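Local atomic coordinates of membrane-bound lysozyme inhibitor of C-type lysozyme (Pseudomonas aeruginosa, PDB entry 3F6Z), a protein that specifically inhibits C-type lysozymes and is a lipoprotein of the bacterial outer membrane. Residues Y35-G39 against D40-A44. Sequence-based numbering, arbitrary orientation.
Sequences YLNKG and DNSLA
A two-residue beta hairpin in the antiparallel barrel of this inhibitor joins Tyr35–Lys38 to Asn41–Ala44 through a type II' turn with Gly39 and Asp40 at its corners. Gly39 suits the first corner because its positive phi, 60°, is easy for a residue without a side chain. Asp40 takes the second, its carboxylate directed outwards to Ser52 of the second subunit.

Below the turn, Lys38 and Asn41 form a hydrogen-bonded pair. Lys38 N reaches Asn41 O at 2.8 Å, whereas the return bond from Asn41 N to Lys38 O, 3.0 Å, is bent to 146° at the hydrogen. Leu36 and Leu43 form the next such pair; Leu43 N meets Leu36 O at 2.7 Å. Their side chains share one face with Lys38 and Asn41, and both leucines pack on Leu8 of the second subunit, apolar side chains suited to a subunit interface. The Lys38 chain runs extended as far as CE and turns at its last bond (chi4 65°), taking NZ to the carbonyls of Gly12 and Ala14, with a salt bridge to Asp6 of the second subunit.

The other face bears Tyr35, Asn37, Ser42 and Ala44, and a chain of another protein packs on the first three. Small Ala44 leaves room for the tyrosine ring, whose CE1 lies 3.7 Å from Ala44 CB, while Tyr35 OH is hydrogen-bonded with Tyr23 OH and Trp74 NE1. The Asn37 amide turns its ND2 toward the partner strand, 2.7 Å from Ser42 OG. Further along this face, a water accepts from Asn37 ND2 and donates to Leu43 O at 2.8 Å, giving that carbonyl a second donor besides Leu36 N.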
loop_
_atom_site.group_PDB
_atom_site.type_symbol
_atom_site.label_atom_id
_atom_site.label_comp_id
_atom_site.label_asym_id
_atom_site.label_seq_id
_atom_site.Cartn_x
_atom_site.Cartn_y
_atom_site.Cartn_z
ATOM N N TYR B 35 -17.282 8.342 -1.723
ATOM C CA TYR B 35 -17.009 6.930 -1.904
ATOM C C TYR B 35 -17.627 6.460 -3.205
ATOM O O TYR B 35 -18.761 6.818 -3.526
ATOM C CB TYR B 35 -17.567 6.129 -0.721
ATOM C CG TYR B 35 -16.832 6.407 0.566
ATOM C CD1 TYR B 35 -15.529 5.946 0.754
ATOM C CD2 TYR B 35 -17.413 7.172 1.578
ATOM C CE1 TYR B 35 -14.820 6.239 1.911
ATOM C CE2 TYR B 35 -16.709 7.475 2.747
ATOM C CZ TYR B 35 -15.414 7.004 2.901
ATOM O OH TYR B 35 -14.702 7.301 4.031
ATOM N N LEU B 36 -16.867 5.676 -3.962
ATOM C CA LEU B 36 -17.343 5.138 -5.227
ATOM C C LEU B 36 -17.077 3.642 -5.265
ATOM O O LEU B 36 -15.927 3.205 -5.198
ATOM C CB LEU B 36 -16.653 5.816 -6.418
ATOM C CG LEU B 36 -16.886 7.322 -6.587
ATOM C CD1 LEU B 36 -15.765 8.092 -5.890
ATOM C CD2 LEU B 36 -16.915 7.677 -8.070
ATOM N N ASN B 37 -18.154 2.869 -5.361
ATOM C CA ASN B 37 -18.071 1.419 -5.411
ATOM C C ASN B 37 -18.710 0.906 -6.697
ATOM O O ASN B 37 -19.910 1.088 -6.929
ATOM C CB ASN B 37 -18.786 0.807 -4.204
ATOM C CG ASN B 37 -18.267 1.347 -2.885
ATOM O OD1 ASN B 37 -19.042 1.816 -2.047
ATOM N ND2 ASN B 37 -16.954 1.282 -2.691
ATOM N N LYS B 38 -17.900 0.265 -7.529
ATOM C CA LYS B 38 -18.370 -0.276 -8.794
ATOM C C LYS B 38 -17.628 -1.566 -9.120
ATOM O O LYS B 38 -16.481 -1.538 -9.552
ATOM C CB LYS B 38 -18.153 0.759 -9.902
ATOM C CG LYS B 38 -18.560 0.305 -11.293
ATOM C CD LYS B 38 -18.290 1.408 -12.313
ATOM C CE LYS B 38 -18.502 0.921 -13.746
ATOM N NZ LYS B 38 -19.921 0.552 -14.026
ATOM N N GLY B 39 -18.282 -2.700 -8.910
ATOM C CA GLY B 39 -17.644 -3.975 -9.200
ATOM C C GLY B 39 -16.380 -4.196 -8.386
ATOM O O GLY B 39 -16.388 -4.039 -7.167
ATOM N N ASP B 40 -15.289 -4.545 -9.057
ATOM C CA ASP B 40 -14.021 -4.790 -8.369
ATOM C C ASP B 40 -13.362 -3.517 -7.879
ATOM O O ASP B 40 -12.430 -3.564 -7.081
ATOM C CB ASP B 40 -13.023 -5.511 -9.277
ATOM C CG ASP B 40 -13.491 -6.886 -9.695
ATOM O OD1 ASP B 40 -14.276 -7.504 -8.942
ATOM O OD2 ASP B 40 -13.053 -7.354 -10.771
ATOM N N ASN B 41 -13.833 -2.379 -8.365
ATOM C CA ASN B 41 -13.251 -1.111 -7.966
ATOM C C ASN B 41 -14.015 -0.431 -6.853
ATOM O O ASN B 41 -15.248 -0.415 -6.836
ATOM C CB ASN B 41 -13.146 -0.162 -9.163
ATOM C CG ASN B 41 -12.180 -0.664 -10.217
ATOM O OD1 ASN B 41 -12.588 -1.084 -11.301
ATOM N ND2 ASN B 41 -10.890 -0.635 -9.900
ATOM N N SER B 42 -13.260 0.143 -5.932
ATOM C CA SER B 42 -13.815 0.855 -4.798
ATOM C C SER B 42 -12.840 1.988 -4.514
ATOM O O SER B 42 -11.659 1.752 -4.252
ATOM C CB SER B 42 -13.922 -0.088 -3.600
ATOM O OG SER B 42 -14.362 0.603 -2.448
ATOM N N LEU B 43 -13.328 3.220 -4.573
ATOM C CA LEU B 43 -12.467 4.371 -4.360
ATOM C C LEU B 43 -12.995 5.311 -3.295
ATOM O O LEU B 43 -14.162 5.254 -2.916
ATOM C CB LEU B 43 -12.308 5.148 -5.667
ATOM C CG LEU B 43 -11.978 4.338 -6.924
ATOM C CD1 LEU B 43 -12.116 5.236 -8.149
ATOM C CD2 LEU B 43 -10.571 3.751 -6.823
ATOM N N ALA B 44 -12.113 6.186 -2.834
ATOM C CA ALA B 44 -12.437 7.181 -1.832
ATOM C C ALA B 44 -11.649 8.428 -2.193
ATOM O O ALA B 44 -10.414 8.401 -2.238
ATOM C CB ALA B 44 -12.040 6.688 -0.446
HETATM O O HOH W 1 -15.385 3.177 -1.469
HETATM O O HOH W 2 -17.065 -1.996 -5.445
#